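Local coordinates for SH2 domain-containing protein 3C (Homo sapiens, PDB 3T6G) that acts as an adapter in integrin-mediated cell adhesion and migration, its Cdc25-homology domain held in a closed form that cannot perform canonical nucleotide exchange but is required for BCAR1 binding, at residues 45-56 against 267-277. The protein carries 2 engineered substitutions. Sequence-based numbering, arbitrary orientation.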
# COMPACT_ATOMS: atom_id res chain seq x y z
N LEU A 45 -19.71 0.78 -16.21
CA LEU A 45 -18.70 -0.28 -16.21
C LEU A 45 -18.95 -1.22 -17.38
O LEU A 45 -18.01 -1.59 -18.10
CB LEU A 45 -18.70 -1.03 -14.87
CG LEU A 45 -18.34 -0.21 -13.62
CD1 LEU A 45 -18.68 -0.93 -12.29
CD2 LEU A 45 -16.87 0.17 -13.68
N ALA A 46 -20.21 -1.59 -17.59
CA ALA A 46 -20.58 -2.51 -18.67
C ALA A 46 -20.28 -2.00 -20.08
O ALA A 46 -19.93 -2.78 -20.96
CB ALA A 46 -22.04 -2.90 -18.57
N GLU A 47 -20.43 -0.69 -20.29
CA GLU A 47 -20.33 -0.08 -21.62
C GLU A 47 -19.01 -0.41 -22.29
O GLU A 47 -18.87 -0.28 -23.50
CB GLU A 47 -20.44 1.46 -21.55
CG GLU A 47 -21.84 2.03 -21.38
CD GLU A 47 -21.86 3.55 -21.24
OE1 GLU A 47 -20.91 4.22 -21.71
OE2 GLU A 47 -22.83 4.08 -20.64
N VAL A 48 -18.03 -0.82 -21.50
CA VAL A 48 -16.69 -0.77 -22.01
C VAL A 48 -15.87 -1.99 -21.59
O VAL A 48 -16.08 -2.58 -20.53
CB VAL A 48 -16.02 0.57 -21.61
CG1 VAL A 48 -15.20 0.43 -20.33
CG2 VAL A 48 -15.17 1.07 -22.74
N ASP A 49 -14.93 -2.38 -22.45
CA ASP A 49 -14.19 -3.61 -22.24
C ASP A 49 -13.25 -3.52 -21.02
O ASP A 49 -13.05 -2.45 -20.46
CB ASP A 49 -13.46 -4.00 -23.52
CG ASP A 49 -12.26 -3.11 -23.81
OD1 ASP A 49 -11.76 -2.43 -22.89
OD2 ASP A 49 -11.78 -3.13 -24.96
N ALA A 50 -12.67 -4.64 -20.61
CA ALA A 50 -11.82 -4.67 -19.42
C ALA A 50 -10.57 -3.81 -19.57
O ALA A 50 -10.11 -3.22 -18.60
CB ALA A 50 -11.42 -6.08 -19.10
N ARG A 51 -10.03 -3.75 -20.78
CA ARG A 51 -8.80 -3.00 -21.02
C ARG A 51 -8.98 -1.49 -20.79
O ARG A 51 -8.17 -0.89 -20.08
CB ARG A 51 -8.23 -3.28 -22.41
CG ARG A 51 -6.97 -2.48 -22.70
CD ARG A 51 -6.14 -3.11 -23.81
NE ARG A 51 -5.73 -4.48 -23.50
CZ ARG A 51 -5.34 -5.37 -24.40
NH1 ARG A 51 -5.29 -5.04 -25.69
NH2 ARG A 51 -4.99 -6.59 -24.03
N THR A 52 -10.03 -0.90 -21.32
CA THR A 52 -10.27 0.52 -21.07
C THR A 52 -10.70 0.76 -19.60
O THR A 52 -10.44 1.81 -19.04
CB THR A 52 -11.20 1.19 -22.15
OG1 THR A 52 -12.54 1.34 -21.67
CG2 THR A 52 -11.21 0.36 -23.41
N LEU A 53 -11.35 -0.20 -18.98
CA LEU A 53 -11.61 -0.10 -17.56
C LEU A 53 -10.26 0.06 -16.86
O LEU A 53 -10.10 0.88 -15.98
CB LEU A 53 -12.30 -1.36 -17.05
CG LEU A 53 -13.82 -1.33 -17.17
CD1 LEU A 53 -14.40 -2.17 -16.07
CD2 LEU A 53 -14.36 0.12 -17.11
N ALA A 54 -9.29 -0.74 -17.31
CA ALA A 54 -7.98 -0.81 -16.68
C ALA A 54 -7.23 0.48 -16.88
O ALA A 54 -6.64 1.01 -15.94
CB ALA A 54 -7.17 -1.98 -17.24
N ARG A 55 -7.26 0.99 -18.10
CA ARG A 55 -6.57 2.23 -18.39
C ARG A 55 -7.13 3.34 -17.52
O ARG A 55 -6.39 4.16 -16.98
CB ARG A 55 -6.71 2.60 -19.86
CG ARG A 55 -5.64 2.00 -20.74
CD ARG A 55 -5.68 2.64 -22.13
NE ARG A 55 -5.23 1.72 -23.17
CZ ARG A 55 -6.04 1.03 -23.98
NH1 ARG A 55 -7.36 1.17 -23.88
NH2 ARG A 55 -5.53 0.22 -24.89
N HIS A 56 -8.45 3.35 -17.35
CA HIS A 56 -9.06 4.40 -16.55
C HIS A 56 -8.64 4.41 -15.08
O HIS A 56 -8.32 5.48 -14.56
CB HIS A 56 -10.56 4.39 -16.71
CG HIS A 56 -11.02 5.03 -17.99
ND1 HIS A 56 -10.65 4.55 -19.23
CD2 HIS A 56 -11.75 6.14 -18.21
CE1 HIS A 56 -11.16 5.33 -20.16
NE2 HIS A 56 -11.84 6.30 -19.57
N PHE A 267 -4.12 8.58 -24.42
CA PHE A 267 -5.29 8.10 -23.69
C PHE A 267 -6.47 9.05 -23.87
O PHE A 267 -6.37 10.26 -23.64
CB PHE A 267 -4.97 7.87 -22.20
CG PHE A 267 -6.14 7.34 -21.41
CD1 PHE A 267 -6.43 7.84 -20.15
CD2 PHE A 267 -6.97 6.37 -21.95
CE1 PHE A 267 -7.51 7.37 -19.44
CE2 PHE A 267 -8.07 5.91 -21.25
CZ PHE A 267 -8.34 6.41 -19.98
N GLN A 268 -7.61 8.50 -24.28
CA GLN A 268 -8.82 9.29 -24.46
C GLN A 268 -9.83 8.95 -23.37
O GLN A 268 -10.64 8.02 -23.52
CB GLN A 268 -9.41 9.07 -25.86
CG GLN A 268 -8.57 9.67 -26.99
CD GLN A 268 -9.18 9.48 -28.39
OE1 GLN A 268 -10.35 9.08 -28.53
NE2 GLN A 268 -8.40 9.77 -29.42
N ALA A 269 -9.79 9.70 -22.28
CA ALA A 269 -10.54 9.30 -21.09
C ALA A 269 -12.00 9.68 -21.20
O ALA A 269 -12.32 10.75 -21.69
CB ALA A 269 -9.93 9.90 -19.82
N ARG A 270 -12.87 8.80 -20.73
CA ARG A 270 -14.27 9.15 -20.60
C ARG A 270 -14.52 9.63 -19.18
O ARG A 270 -14.54 8.83 -18.25
CB ARG A 270 -15.17 7.95 -20.88
CG ARG A 270 -14.71 7.08 -22.03
CD ARG A 270 -15.54 5.82 -22.06
NE ARG A 270 -15.62 5.23 -23.39
CZ ARG A 270 -16.76 4.85 -23.95
NH1 ARG A 270 -17.89 4.99 -23.28
NH2 ARG A 270 -16.76 4.32 -25.17
N PRO A 271 -14.68 10.94 -19.01
CA PRO A 271 -15.04 11.63 -17.78
C PRO A 271 -15.84 10.79 -16.77
O PRO A 271 -15.40 10.64 -15.62
CB PRO A 271 -15.89 12.81 -18.28
CG PRO A 271 -15.67 12.86 -19.82
CD PRO A 271 -14.55 11.90 -20.12
N GLU A 272 -16.99 10.26 -17.19
CA GLU A 272 -17.88 9.56 -16.27
C GLU A 272 -17.21 8.34 -15.68
O GLU A 272 -17.42 7.98 -14.52
CB GLU A 272 -19.17 9.14 -16.96
CG GLU A 272 -19.87 10.25 -17.72
CD GLU A 272 -21.29 9.87 -18.09
OE1 GLU A 272 -21.47 9.01 -18.98
OE2 GLU A 272 -22.23 10.42 -17.48
N LEU A 273 -16.39 7.71 -16.50
CA LEU A 273 -15.67 6.53 -16.09
C LEU A 273 -14.66 6.92 -15.04
O LEU A 273 -14.52 6.22 -14.03
CB LEU A 273 -14.99 5.90 -17.30
CG LEU A 273 -15.41 4.49 -17.69
CD1 LEU A 273 -14.37 3.95 -18.66
CD2 LEU A 273 -15.48 3.60 -16.46
N LEU A 274 -13.95 8.03 -15.26
CA LEU A 274 -13.00 8.52 -14.24
C LEU A 274 -13.77 8.78 -12.96
O LEU A 274 -13.35 8.35 -11.89
CB LEU A 274 -12.24 9.78 -14.68
CG LEU A 274 -11.23 9.58 -15.81
CD1 LEU A 274 -10.46 10.84 -16.13
CD2 LEU A 274 -10.28 8.50 -15.44
N GLU A 275 -14.93 9.44 -13.06
CA GLU A 275 -15.69 9.64 -11.82
C GLU A 275 -15.89 8.33 -11.04
O GLU A 275 -15.67 8.29 -9.81
CB GLU A 275 -17.02 10.30 -12.09
CG GLU A 275 -17.74 10.72 -10.84
CD GLU A 275 -18.68 11.89 -11.10
OE1 GLU A 275 -18.56 12.52 -12.18
OE2 GLU A 275 -19.56 12.17 -10.25
N VAL A 276 -16.27 7.27 -11.77
CA VAL A 276 -16.65 5.98 -11.17
C VAL A 276 -15.49 5.38 -10.37
O VAL A 276 -15.68 4.77 -9.33
CB VAL A 276 -17.11 4.97 -12.28
CG1 VAL A 276 -17.27 3.60 -11.71
CG2 VAL A 276 -18.45 5.44 -12.92
N PHE A 277 -14.28 5.61 -10.87
CA PHE A 277 -13.07 5.08 -10.28
C PHE A 277 -12.40 6.08 -9.33
O PHE A 277 -11.21 5.97 -9.03
CB PHE A 277 -12.10 4.70 -11.40
CG PHE A 277 -12.46 3.43 -12.07
CD1 PHE A 277 -12.68 2.27 -11.32
CD2 PHE A 277 -12.61 3.38 -13.45
CE1 PHE A 277 -13.03 1.08 -11.94
CE2 PHE A 277 -12.96 2.19 -14.08
CZ PHE A 277 -13.17 1.04 -13.33
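H56 slots its imidazole between F267 and L273 in the all-helical Cdc25-homology (Ras-GEF) domain. The contact joins the end of helix 35-46, the turn after it and the start of helix 50-64 to helix 271-276 and the loop before it; the short helical segments 50-56 and 271-276 cross at -67°. Followed outward, H56 CB lies 4.0 Å from F277 CD2. CG lies between the two flanking side chains. Its chi1 of -79° sets CG beside the backbone N, anti to the carbonyl carbon, which turns the ring toward 267-277. H56 CD2 rests on L273 CB at 3.4 Å. L273 CD1 sits over the ring centre in a CH-pi contact, 3.5 Å from the centroid. F267 points its edge at the opposite face in a T-shaped pair, the planes 85° apart. H56 ND1 donates back to T52 O of its own helix. That carbonyl also accepts from H56 N, and the two donors reach it from opposite faces of its plane. At the far tip, H56 NE2 accepts from R270 N at 2.9 Å, nearly straight and in the ring plane. Both ring nitrogens are therefore engaged, which restricts the rotation of the imidazole. An alanine here would probably leave R270 N without its acceptor and open a gap between F267 and L273. Beside the histidine, apolar side chains pack. L53 CD2 touches L273 CD2 at 3.7 Å and also meets the F277 ring at its edge. L45 CD2 packs on F277 CZ at 3.8 Å, and helix 93-115 adjoins L45, V276 and F277. At the outer side of the contact, R270 and E47 are exposed. E47 OE1 approaches the guanidinium edge, forming a salt bridge with R270 NH1 at 3.5 Å.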